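Local coordinates for Mgp-operon protein 3 (Mycoplasma pneumoniae, PDB 6RJ1) that probably works alongside the adhesin P1 in attaching this human pathogen to host cells, at residues 576-581 against 659-664; 509-514 against 600-605; 227-232 against 653-658; 177-182 against 774-779; 673-678 against 742-747. All blocks are in the same frame, centred on the assembly; numbering follows the deposited sequence.

The five contacts form a connected set of loop and strand-end junctions, with contact 1 at the hub. It meets contact 2, about 10 Å away between centres, through W579, which makes probable hydrogen bonds from N to Q512 OE1 (3.0 Å) and from NE1 to G600 O (2.8 Å). Towards contact 3 the link is Y662 OH to S657 OG at 2.7 Å, and towards contact 4 it is the backbone of Y662 and D664 against R181. Contact 5 is more peripheral: it joins contact 4 through L673 and L775, with centres about 17 Å apart, and does not touch contact 1. Along the chain, contact 1 crosses contacts 2 and 3.

Contact 1 (576-581 against 659-664); sequences ALAWST and LNSYGD
N660 meets A578 with its main chain more than with its amide. N660 O lies 3.5 Å from A578 CB, and the two CB atoms are 4.5 Å apart, so the flank of the asparagine runs past the alanine methyl while its polar end continues beyond. That amide is satisfied elsewhere: K556 is its strongest polar partner, and ND2 also donates to Q512 OE1. At S661 the backbones come closest, with its CA 5.3 Å from that of A578, and the approach is methylene against methyl, S661 CB to A578 CB at 3.8 Å. The serine hydroxyl takes no part in this touch. OG stands anti to the backbone N (chi1 180°), beside the carbonyl carbon, from where it accepts from G663 N at 3.2 Å with an N-H...O angle of 162°. Y662, between S661 and G663, sends its hydroxyl to S657 and E167. On the other side A578 follows directly on strand 575-577 and also rests on V560 of strand 549-563, so its methyl touches both V560 and the loop. What results is an ST turn in the connection from strand 650-654 to helix 666-673, seated beside the end of strand 575-577 in the large mixed sheet, in the region matching the MgpC adhesin family, whose clan suggests kinship with beta-propellers.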
# COMPACT_ATOMS: atom_id res chain seq x y z
N ALA A 576 16.26 -7.61 11.69
CA ALA A 576 14.84 -7.87 11.52
C ALA A 576 14.69 -9.36 11.23
O ALA A 576 15.63 -9.97 10.71
CB ALA A 576 14.28 -7.05 10.38
N LEU A 577 13.56 -9.96 11.60
CA LEU A 577 13.32 -11.38 11.40
C LEU A 577 12.22 -11.58 10.37
O LEU A 577 11.03 -11.42 10.67
CB LEU A 577 13.04 -12.09 12.73
CG LEU A 577 14.09 -11.91 13.81
CD1 LEU A 577 13.50 -12.07 15.17
CD2 LEU A 577 15.24 -12.85 13.61
N ALA A 578 12.65 -11.89 9.13
CA ALA A 578 11.80 -12.08 7.96
C ALA A 578 12.40 -13.14 7.06
O ALA A 578 13.62 -13.26 6.99
CB ALA A 578 11.69 -10.77 7.19
N TRP A 579 11.56 -13.89 6.35
CA TRP A 579 12.04 -14.94 5.45
C TRP A 579 11.08 -15.16 4.28
O TRP A 579 9.89 -14.83 4.38
CB TRP A 579 12.26 -16.26 6.22
CG TRP A 579 11.03 -16.75 6.92
CD1 TRP A 579 10.04 -17.51 6.38
CD2 TRP A 579 10.62 -16.42 8.25
NE1 TRP A 579 9.03 -17.68 7.30
CE2 TRP A 579 9.36 -17.02 8.46
CE3 TRP A 579 11.19 -15.67 9.30
CZ2 TRP A 579 8.67 -16.92 9.68
CZ3 TRP A 579 10.49 -15.54 10.49
CH2 TRP A 579 9.26 -16.19 10.68
N SER A 580 11.60 -15.76 3.20
CA SER A 580 10.86 -16.11 1.99
C SER A 580 9.82 -17.19 2.31
O SER A 580 10.15 -18.21 2.94
CB SER A 580 11.83 -16.61 0.92
OG SER A 580 11.15 -17.22 -0.17
N THR A 581 8.56 -16.97 1.87
CA THR A 581 7.46 -17.91 2.09
C THR A 581 6.97 -18.54 0.79
O THR A 581 5.81 -18.97 0.72
CB THR A 581 6.33 -17.25 2.86
OG1 THR A 581 5.83 -16.15 2.11
CG2 THR A 581 6.73 -16.84 4.26
N LEU A 659 7.09 -5.58 0.63
CA LEU A 659 8.09 -6.59 1.00
C LEU A 659 8.30 -6.76 2.50
O LEU A 659 8.42 -5.77 3.22
CB LEU A 659 9.44 -6.33 0.33
CG LEU A 659 9.51 -6.42 -1.20
CD1 LEU A 659 10.93 -6.51 -1.65
CD2 LEU A 659 8.71 -7.59 -1.76
N ASN A 660 8.39 -8.03 2.94
CA ASN A 660 8.68 -8.39 4.34
C ASN A 660 10.18 -8.36 4.57
O ASN A 660 10.63 -7.81 5.58
CB ASN A 660 8.13 -9.78 4.69
CG ASN A 660 6.75 -9.77 5.28
OD1 ASN A 660 5.96 -8.83 5.08
ND2 ASN A 660 6.42 -10.80 6.04
N SER A 661 10.97 -8.94 3.64
CA SER A 661 12.42 -8.99 3.72
C SER A 661 13.09 -8.10 2.67
O SER A 661 12.66 -8.07 1.51
CB SER A 661 12.92 -10.42 3.58
OG SER A 661 14.34 -10.50 3.65
N TYR A 662 14.15 -7.40 3.10
CA TYR A 662 14.98 -6.54 2.26
C TYR A 662 16.37 -7.13 2.12
O TYR A 662 17.29 -6.44 1.70
CB TYR A 662 15.07 -5.15 2.89
CG TYR A 662 13.86 -4.27 2.65
CD1 TYR A 662 13.46 -3.93 1.36
CD2 TYR A 662 13.18 -3.69 3.72
CE1 TYR A 662 12.39 -3.07 1.14
CE2 TYR A 662 12.12 -2.81 3.50
CZ TYR A 662 11.73 -2.50 2.21
OH TYR A 662 10.68 -1.64 2.00
N GLY A 663 16.51 -8.41 2.50
CA GLY A 663 17.77 -9.15 2.45
C GLY A 663 18.33 -9.18 1.05
O GLY A 663 17.69 -9.70 0.14
N ASP A 664 19.51 -8.58 0.88
CA ASP A 664 20.24 -8.45 -0.39
C ASP A 664 20.73 -9.83 -0.86
O ASP A 664 21.89 -10.19 -0.70
CB ASP A 664 21.38 -7.44 -0.22
CG ASP A 664 22.08 -7.06 -1.49
OD1 ASP A 664 21.41 -7.05 -2.55
OD2 ASP A 664 23.30 -6.78 -1.44

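Contact 2 (509-514 against 600-605); sequences VENQLG and GLNGPI
N511 and N602 lie side by side and point the same way, their amide planes only 28° apart, yet the two amides do not pair. N511 ND2 is 3.1 Å from N602 OD1, but the angle is too poor for a hydrogen bond. ND2 donates instead to L601 O, over 3.2 Å with an N-H...O angle of 162°. This bond is nearly flat with respect to the donor, since the acceptor stays in the amide plane of N511. With respect to the acceptor it is not, because the nitrogen stands well above the carbonyl plane, 53° out of it. N511 CB also rests 3.5 Å from L601 O. L601 starts off away from the helix, but with CG anti to the backbone N it bends back: CD1 comes to 4.0 Å from N511 ND2, and the leucine packs on K504, Q507 and F508 of helix 503-511. Beside this direct bond runs an indirect one. Q512 NE2 donates to a water at 3.2 Å, and that water can in turn donate to G600 O at 3.0 Å, a carbonyl that W579 NE1 also reaches. The other end of the N511 amide, OD1, takes a hydrogen bond from K529 NZ. With one end giving and the other receiving, the amide should be settled against a flip, and the lysine charge may polarise it enough to strengthen the N-H offered to L601.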
# COMPACT_ATOMS: atom_id res chain seq x y z
N VAL A 509 1.15 -14.73 7.12
CA VAL A 509 1.31 -13.30 7.39
C VAL A 509 1.54 -13.08 8.89
O VAL A 509 2.53 -12.45 9.26
CB VAL A 509 0.13 -12.46 6.84
CG1 VAL A 509 0.27 -10.98 7.19
CG2 VAL A 509 -0.03 -12.64 5.34
N GLU A 510 0.65 -13.65 9.72
CA GLU A 510 0.65 -13.52 11.18
C GLU A 510 1.86 -14.14 11.86
O GLU A 510 2.30 -13.61 12.88
CB GLU A 510 -0.64 -14.07 11.79
CG GLU A 510 -1.85 -13.17 11.57
CD GLU A 510 -3.15 -13.61 12.22
OE1 GLU A 510 -3.26 -14.80 12.62
OE2 GLU A 510 -4.07 -12.77 12.33
N ASN A 511 2.39 -15.26 11.33
CA ASN A 511 3.55 -15.91 11.94
C ASN A 511 4.81 -15.09 11.78
O ASN A 511 5.68 -15.11 12.65
CB ASN A 511 3.74 -17.34 11.43
CG ASN A 511 2.68 -18.30 11.90
OD1 ASN A 511 1.82 -17.96 12.73
ND2 ASN A 511 2.69 -19.51 11.36
N GLN A 512 4.90 -14.31 10.70
CA GLN A 512 6.06 -13.47 10.45
C GLN A 512 5.97 -12.13 11.21
O GLN A 512 6.96 -11.41 11.25
CB GLN A 512 6.31 -13.29 8.94
CG GLN A 512 7.79 -13.34 8.61
CD GLN A 512 8.09 -13.60 7.16
OE1 GLN A 512 8.74 -12.80 6.50
NE2 GLN A 512 7.66 -14.75 6.65
N LEU A 513 4.81 -11.84 11.87
CA LEU A 513 4.61 -10.61 12.63
C LEU A 513 5.52 -10.53 13.84
O LEU A 513 5.90 -9.43 14.26
CB LEU A 513 3.14 -10.41 13.06
CG LEU A 513 2.10 -10.07 11.98
CD1 LEU A 513 0.69 -10.12 12.53
CD2 LEU A 513 2.33 -8.68 11.39
N GLY A 514 5.88 -11.68 14.39
CA GLY A 514 6.76 -11.75 15.54
C GLY A 514 6.74 -13.08 16.25
O GLY A 514 6.14 -14.05 15.77
N GLY A 600 8.01 -22.42 4.53
CA GLY A 600 8.23 -21.15 5.21
C GLY A 600 7.12 -20.68 6.13
O GLY A 600 7.12 -19.52 6.53
N LEU A 601 6.17 -21.57 6.48
CA LEU A 601 5.02 -21.26 7.33
C LEU A 601 5.40 -20.68 8.68
O LEU A 601 4.87 -19.63 9.07
CB LEU A 601 4.09 -22.49 7.50
CG LEU A 601 2.81 -22.31 8.34
CD1 LEU A 601 1.90 -21.21 7.78
CD2 LEU A 601 2.04 -23.62 8.44
N ASN A 602 6.32 -21.35 9.40
CA ASN A 602 6.73 -20.94 10.73
C ASN A 602 8.13 -20.31 10.80
O ASN A 602 8.43 -19.63 11.78
CB ASN A 602 6.62 -22.11 11.70
CG ASN A 602 5.25 -22.75 11.73
OD1 ASN A 602 4.24 -22.12 12.11
ND2 ASN A 602 5.20 -24.01 11.34
N GLY A 603 8.96 -20.53 9.78
CA GLY A 603 10.32 -20.01 9.75
C GLY A 603 10.99 -20.18 8.41
O GLY A 603 10.36 -20.65 7.46
N PRO A 604 12.29 -19.82 8.30
CA PRO A 604 12.98 -19.93 6.99
C PRO A 604 13.13 -21.35 6.43
O PRO A 604 13.07 -22.33 7.18
CB PRO A 604 14.34 -19.27 7.24
CG PRO A 604 14.21 -18.53 8.51
CD PRO A 604 13.18 -19.25 9.32
N ILE A 605 13.30 -21.46 5.10
CA ILE A 605 13.48 -22.71 4.36
C ILE A 605 14.18 -22.47 3.01
O ILE A 605 15.05 -23.24 2.62
CB ILE A 605 12.15 -23.54 4.21
CG1 ILE A 605 12.44 -25.01 3.80
CG2 ILE A 605 11.12 -22.86 3.28
CD1 ILE A 605 11.43 -26.02 4.25
O HOH W 1 5.66 -17.11 7.55

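Contact 3 (227-232 against 653-658); sequences RAYRKL and LINASP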
# COMPACT_ATOMS: atom_id res chain seq x y z
N ARG A 227 18.28 2.69 4.93
CA ARG A 227 17.08 3.53 5.04
C ARG A 227 16.60 3.57 6.48
O ARG A 227 16.64 2.55 7.18
CB ARG A 227 15.93 3.04 4.15
CG ARG A 227 16.32 2.36 2.84
CD ARG A 227 15.68 3.00 1.62
NE ARG A 227 14.23 3.09 1.77
CZ ARG A 227 13.52 4.19 1.57
NH1 ARG A 227 12.22 4.19 1.77
NH2 ARG A 227 14.11 5.31 1.17
N ALA A 228 16.19 4.75 6.93
CA ALA A 228 15.77 4.96 8.30
C ALA A 228 14.52 4.20 8.70
O ALA A 228 13.56 4.11 7.93
CB ALA A 228 15.60 6.43 8.58
N TYR A 229 14.57 3.63 9.91
CA TYR A 229 13.48 2.98 10.62
C TYR A 229 13.35 3.85 11.85
O TYR A 229 14.36 4.11 12.54
CB TYR A 229 13.84 1.54 11.01
CG TYR A 229 13.67 0.57 9.86
CD1 TYR A 229 12.41 0.04 9.55
CD2 TYR A 229 14.75 0.19 9.08
CE1 TYR A 229 12.25 -0.84 8.48
CE2 TYR A 229 14.60 -0.70 8.02
CZ TYR A 229 13.35 -1.22 7.72
OH TYR A 229 13.21 -2.10 6.67
N ARG A 230 12.17 4.40 12.08
CA ARG A 230 12.02 5.30 13.22
C ARG A 230 10.84 4.95 14.11
O ARG A 230 9.86 4.34 13.66
CB ARG A 230 11.94 6.77 12.75
CG ARG A 230 13.19 7.33 12.05
CD ARG A 230 14.30 7.69 13.01
NE ARG A 230 15.49 8.22 12.33
CZ ARG A 230 16.51 7.47 11.90
NH1 ARG A 230 17.54 8.03 11.29
NH2 ARG A 230 16.48 6.15 12.07
N LYS A 231 10.94 5.34 15.39
CA LYS A 231 9.88 5.18 16.37
C LYS A 231 8.83 6.28 16.12
O LYS A 231 9.10 7.26 15.43
CB LYS A 231 10.43 5.25 17.80
CG LYS A 231 11.14 3.97 18.23
CD LYS A 231 11.18 3.85 19.75
CE LYS A 231 11.61 2.47 20.18
NZ LYS A 231 11.53 2.29 21.65
N LEU A 232 7.62 6.09 16.66
CA LEU A 232 6.48 6.99 16.50
C LEU A 232 6.78 8.48 16.75
O LEU A 232 6.35 9.32 15.96
CB LEU A 232 5.34 6.49 17.40
CG LEU A 232 4.14 5.79 16.73
CD1 LEU A 232 4.52 4.97 15.51
CD2 LEU A 232 3.40 4.94 17.73
N LEU A 653 8.06 -4.15 13.41
CA LEU A 653 8.66 -3.26 12.43
C LEU A 653 7.79 -3.23 11.15
O LEU A 653 7.45 -4.29 10.62
CB LEU A 653 10.09 -3.78 12.14
CG LEU A 653 10.91 -3.11 11.04
CD1 LEU A 653 12.37 -3.09 11.43
CD2 LEU A 653 10.76 -3.86 9.72
N ILE A 654 7.47 -2.02 10.65
CA ILE A 654 6.68 -1.82 9.43
C ILE A 654 7.55 -1.22 8.32
O ILE A 654 8.21 -0.19 8.51
CB ILE A 654 5.36 -1.03 9.68
CG1 ILE A 654 4.42 -1.78 10.68
CG2 ILE A 654 4.64 -0.71 8.35
CD1 ILE A 654 3.37 -0.92 11.33
N ASN A 655 7.55 -1.89 7.15
CA ASN A 655 8.22 -1.53 5.91
C ASN A 655 7.28 -0.68 5.07
O ASN A 655 6.09 -0.98 4.97
CB ASN A 655 8.62 -2.79 5.16
CG ASN A 655 9.77 -3.53 5.80
OD1 ASN A 655 10.64 -2.94 6.45
ND2 ASN A 655 9.83 -4.84 5.59
N ALA A 656 7.81 0.37 4.44
CA ALA A 656 7.04 1.28 3.61
C ALA A 656 6.84 0.73 2.17
O ALA A 656 6.78 1.51 1.21
CB ALA A 656 7.74 2.64 3.57
N SER A 657 6.68 -0.61 2.04
CA SER A 657 6.54 -1.32 0.77
C SER A 657 5.85 -2.71 0.93
O SER A 657 5.71 -3.18 2.06
CB SER A 657 7.93 -1.52 0.15
OG SER A 657 8.57 -2.67 0.68
N PRO A 658 5.48 -3.42 -0.18
CA PRO A 658 4.84 -4.74 -0.02
C PRO A 658 5.80 -5.89 0.34
O PRO A 658 5.37 -7.06 0.37
CB PRO A 658 4.14 -4.97 -1.37
CG PRO A 658 4.28 -3.70 -2.13
CD PRO A 658 5.52 -3.06 -1.61
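Y229 and L653 have CA atoms 8.1 Å apart, and their strands are not paired with each other but each with strand 165-167, antiparallel for 229-230 and parallel for 650-654. The tyrosine side chain, with CG anti to its carbonyl carbon (chi1 -80°), reaches across that separation. L653 comes over one face of the ring at about a right angle to the tyrosine side chain. Its CD1 makes a CH-pi contact, 4.0 Å from the ring centroid and displaced towards the rim, while CD2 touches Y229 CE1 at 3.6 Å. At the ring edge the contact turns polar. Y229 OH donates to N655 OD1 at 2.7 Å, approaching with a C=O...O angle of 149° and tilted 29° from the carbonyl plane. OD1 itself lies in the plane of the ring although the amide plane is turned well away from it. N655 ND2 donates to L659 O, so both ends of this buried amide are used, which should settle its orientation. Around the site, Y229 also packs on L165 and E167 of strand 165-167 and on F221 of strand 220-222, while L653 lies against V560 and Y562 of strand 549-563, all strands of the same branched mixed sheet.

Contact 4 (177-182 against 774-779); sequences AGLARV and SLLNFG
L179 and L776 both carry CG anti to the carbonyl carbon, at chi1 -84° and -43°, and from these settings the two side chains reach towards each other tip to tip. On the L776 side a single methyl, CD1, does the touching. It lies 3.9 Å from L179 CD2 and an equal 3.9 Å from L179 CG, with L179 CD1 slightly farther at 4.1 Å, so it meets the fork of the leucine and not one branch alone. L775 adds a looser approach nearer the backbone of the same residue, its CD1 being 4.3 Å from L179 CB. Beyond L179 it packs on A672 and L673 of helix 666-673. The carbonyl of L179 is bonded. R181 NE folds back to L179 O at 3.0 Å with an N-H...O angle of 149°, standing above the carbonyl plane, and NH1 adds a weak second bond. The guanidinium also makes a salt bridge with E167 and a cation-pi contact with Y662. In 774-779, L776 O accepts from R806. The chemistry is thus divided: buried methyl groups in van der Waals contact give cohesion without direction, while main-chain groups beside them are bonded to partners that take no part in the leucine contact.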
# COMPACT_ATOMS: atom_id res chain seq x y z
N ALA A 177 19.45 -0.55 -5.05
CA ALA A 177 20.50 -0.73 -4.03
C ALA A 177 20.13 -0.05 -2.70
O ALA A 177 20.54 -0.51 -1.63
CB ALA A 177 21.83 -0.21 -4.54
N GLY A 178 19.32 1.01 -2.79
CA GLY A 178 18.80 1.72 -1.64
C GLY A 178 17.87 0.83 -0.83
O GLY A 178 17.82 0.95 0.38
N LEU A 179 17.14 -0.10 -1.49
CA LEU A 179 16.26 -1.04 -0.80
C LEU A 179 17.03 -2.23 -0.20
O LEU A 179 16.54 -2.84 0.76
CB LEU A 179 15.15 -1.55 -1.75
CG LEU A 179 13.87 -0.73 -1.95
CD1 LEU A 179 13.56 0.23 -0.79
CD2 LEU A 179 13.87 -0.03 -3.27
N ALA A 180 18.21 -2.56 -0.76
CA ALA A 180 19.06 -3.69 -0.36
C ALA A 180 19.69 -3.56 1.03
O ALA A 180 20.46 -2.63 1.28
CB ALA A 180 20.15 -3.92 -1.41
N ARG A 181 19.37 -4.51 1.92
CA ARG A 181 19.87 -4.57 3.30
C ARG A 181 20.71 -5.84 3.43
O ARG A 181 20.30 -6.89 2.92
CB ARG A 181 18.67 -4.64 4.27
CG ARG A 181 18.38 -3.39 5.12
CD ARG A 181 18.18 -2.08 4.37
NE ARG A 181 16.95 -1.98 3.60
CZ ARG A 181 15.95 -1.14 3.87
NH1 ARG A 181 14.89 -1.08 3.08
NH2 ARG A 181 16.02 -0.34 4.92
N VAL A 182 21.87 -5.77 4.12
CA VAL A 182 22.75 -6.93 4.34
C VAL A 182 21.97 -8.08 5.00
O VAL A 182 21.22 -7.86 5.95
CB VAL A 182 24.07 -6.58 5.07
CG1 VAL A 182 24.92 -7.82 5.33
CG2 VAL A 182 24.88 -5.55 4.27
N SER A 774 12.82 -1.33 -9.57
CA SER A 774 12.10 -2.35 -10.35
C SER A 774 11.84 -3.56 -9.45
O SER A 774 11.78 -4.70 -9.91
CB SER A 774 12.94 -2.77 -11.56
OG SER A 774 14.17 -3.33 -11.13
N LEU A 775 11.69 -3.28 -8.14
CA LEU A 775 11.57 -4.26 -7.08
C LEU A 775 10.22 -4.26 -6.38
O LEU A 775 9.71 -5.33 -6.03
CB LEU A 775 12.67 -3.93 -6.04
CG LEU A 775 13.47 -5.03 -5.31
CD1 LEU A 775 13.38 -4.84 -3.82
CD2 LEU A 775 13.12 -6.43 -5.73
N LEU A 776 9.67 -3.06 -6.13
CA LEU A 776 8.44 -2.90 -5.36
C LEU A 776 7.22 -2.66 -6.21
O LEU A 776 7.26 -1.81 -7.10
CB LEU A 776 8.58 -1.79 -4.30
CG LEU A 776 9.89 -1.75 -3.52
CD1 LEU A 776 10.05 -0.45 -2.80
CD2 LEU A 776 10.02 -2.93 -2.56
N ASN A 777 6.14 -3.39 -5.92
CA ASN A 777 4.89 -3.21 -6.63
C ASN A 777 4.09 -2.06 -6.03
O ASN A 777 4.28 -1.71 -4.87
CB ASN A 777 4.08 -4.50 -6.74
CG ASN A 777 3.24 -4.56 -7.99
OD1 ASN A 777 3.07 -3.59 -8.72
ND2 ASN A 777 2.68 -5.72 -8.26
N PHE A 778 3.24 -1.45 -6.84
CA PHE A 778 2.42 -0.31 -6.44
C PHE A 778 1.05 -0.44 -7.09
O PHE A 778 0.95 -0.89 -8.23
CB PHE A 778 3.15 0.98 -6.86
CG PHE A 778 2.34 2.25 -6.94
CD1 PHE A 778 2.13 3.03 -5.81
CD2 PHE A 778 1.85 2.70 -8.15
CE1 PHE A 778 1.42 4.22 -5.88
CE2 PHE A 778 1.13 3.90 -8.22
CZ PHE A 778 0.92 4.65 -7.09
N GLY A 779 0.01 -0.08 -6.36
CA GLY A 779 -1.36 -0.15 -6.83
C GLY A 779 -2.09 1.15 -6.62
O GLY A 779 -1.98 1.75 -5.55

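Contact 5 (673-678 against 742-747); sequences LGLNFN and NFPEAG
L675 overlaps P744, the side chains crossing at about a right angle. Its CG is anti to the carbonyl carbon (chi1 -69°), which carries the branched end across to the proline. L675 CD1 touches the ring carbon P744 CD at 3.8 Å. Both methyls also lie near the proline carbonyl, with L675 CD2 the same 3.8 Å from P744 O, so the leucine straddles ring and carbonyl. The neighbouring aromatic residue completes the patch more loosely: L675 CD2 comes to 4.3 Å from F743 CD1. Two residues earlier L673 joins in, its CD2 lying 4.3 Å from F743 CB, at the root of that side chain and not at the ring. The two segments run in the same direction, the CA atoms of L675 and E745 being 7.1 Å apart. The contact is made by side chains, with P744 O the one main-chain atom involved. G674, just after helix 666-673, has positive phi and leaves the helical path between the two leucines. F670 of that helix packs against L675, P744 and A746, while the ring of F743 meets that of Y737 with planes at about 60°. The polar neighbours bond elsewhere, as N742 does with both amide ends, to T762 and E764. Only apolar groups and one carbonyl meet across the contact, so its cohesion should rest on dispersion and on keeping water from a partly buried surface, with little demand on exact angles.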
# COMPACT_ATOMS: atom_id res chain seq x y z
N LEU A 673 10.02 -10.42 -8.09
CA LEU A 673 9.87 -10.38 -9.53
C LEU A 673 9.07 -11.56 -10.10
O LEU A 673 8.80 -11.59 -11.31
CB LEU A 673 11.26 -10.27 -10.17
CG LEU A 673 11.87 -8.87 -10.33
CD1 LEU A 673 12.20 -8.22 -8.99
CD2 LEU A 673 13.13 -8.92 -11.16
N GLY A 674 8.65 -12.48 -9.23
CA GLY A 674 7.85 -13.66 -9.59
C GLY A 674 8.56 -14.60 -10.52
O GLY A 674 8.00 -15.00 -11.54
N LEU A 675 9.81 -14.96 -10.17
CA LEU A 675 10.68 -15.79 -10.99
C LEU A 675 10.82 -17.24 -10.49
O LEU A 675 11.58 -18.02 -11.07
CB LEU A 675 12.04 -15.10 -11.13
CG LEU A 675 12.06 -13.82 -11.96
CD1 LEU A 675 13.26 -12.97 -11.60
CD2 LEU A 675 12.08 -14.12 -13.44
N ASN A 676 10.09 -17.61 -9.44
CA ASN A 676 10.12 -18.96 -8.90
C ASN A 676 9.05 -19.80 -9.60
O ASN A 676 7.86 -19.50 -9.52
CB ASN A 676 9.94 -18.95 -7.37
CG ASN A 676 11.01 -18.18 -6.64
OD1 ASN A 676 12.20 -18.51 -6.71
ND2 ASN A 676 10.62 -17.15 -5.91
N PHE A 677 9.51 -20.82 -10.33
CA PHE A 677 8.66 -21.74 -11.09
C PHE A 677 9.08 -23.15 -10.78
O PHE A 677 10.26 -23.39 -10.53
CB PHE A 677 8.79 -21.48 -12.60
CG PHE A 677 8.19 -20.18 -13.08
CD1 PHE A 677 8.92 -19.00 -13.03
CD2 PHE A 677 6.91 -20.14 -13.62
CE1 PHE A 677 8.36 -17.79 -13.46
CE2 PHE A 677 6.35 -18.93 -14.06
CZ PHE A 677 7.08 -17.76 -13.98
N ASN A 678 8.12 -24.08 -10.78
CA ASN A 678 8.40 -25.50 -10.54
C ASN A 678 9.07 -26.13 -11.77
O ASN A 678 8.95 -25.59 -12.88
CB ASN A 678 7.13 -26.26 -10.11
CG ASN A 678 5.96 -26.26 -11.07
OD1 ASN A 678 6.09 -26.13 -12.29
ND2 ASN A 678 4.76 -26.43 -10.53
N ASN A 742 18.60 -6.87 -15.97
CA ASN A 742 19.36 -8.10 -15.72
C ASN A 742 18.60 -9.10 -14.83
O ASN A 742 19.18 -9.64 -13.88
CB ASN A 742 20.74 -7.74 -15.11
CG ASN A 742 20.68 -7.04 -13.76
OD1 ASN A 742 19.66 -6.47 -13.35
ND2 ASN A 742 21.79 -7.07 -13.03
N PHE A 743 17.31 -9.36 -15.14
CA PHE A 743 16.52 -10.31 -14.35
C PHE A 743 17.13 -11.73 -14.41
O PHE A 743 17.52 -12.18 -15.49
CB PHE A 743 15.03 -10.30 -14.73
CG PHE A 743 14.69 -10.75 -16.13
CD1 PHE A 743 14.37 -12.08 -16.39
CD2 PHE A 743 14.63 -9.84 -17.17
CE1 PHE A 743 14.04 -12.49 -17.68
CE2 PHE A 743 14.29 -10.25 -18.46
CZ PHE A 743 14.00 -11.58 -18.71
N PRO A 744 17.31 -12.39 -13.25
CA PRO A 744 17.94 -13.73 -13.27
C PRO A 744 16.99 -14.86 -13.67
O PRO A 744 15.79 -14.64 -13.83
CB PRO A 744 18.48 -13.89 -11.84
CG PRO A 744 17.94 -12.73 -11.05
CD PRO A 744 16.95 -12.00 -11.88
N GLU A 745 17.54 -16.06 -13.88
CA GLU A 745 16.78 -17.25 -14.26
C GLU A 745 17.38 -18.50 -13.65
O GLU A 745 18.59 -18.71 -13.76
CB GLU A 745 16.57 -17.36 -15.79
CG GLU A 745 17.65 -16.73 -16.66
CD GLU A 745 17.20 -16.25 -18.02
OE1 GLU A 745 17.89 -16.55 -19.02
OE2 GLU A 745 16.15 -15.57 -18.10
N ALA A 746 16.54 -19.31 -12.98
CA ALA A 746 16.96 -20.55 -12.32
C ALA A 746 16.91 -21.75 -13.25
O ALA A 746 15.94 -21.92 -13.99
CB ALA A 746 16.11 -20.80 -11.09
N GLY A 747 17.96 -22.56 -13.20
CA GLY A 747 18.11 -23.78 -14.00
C GLY A 747 19.20 -23.73 -15.06
O GLY A 747 19.27 -24.63 -15.91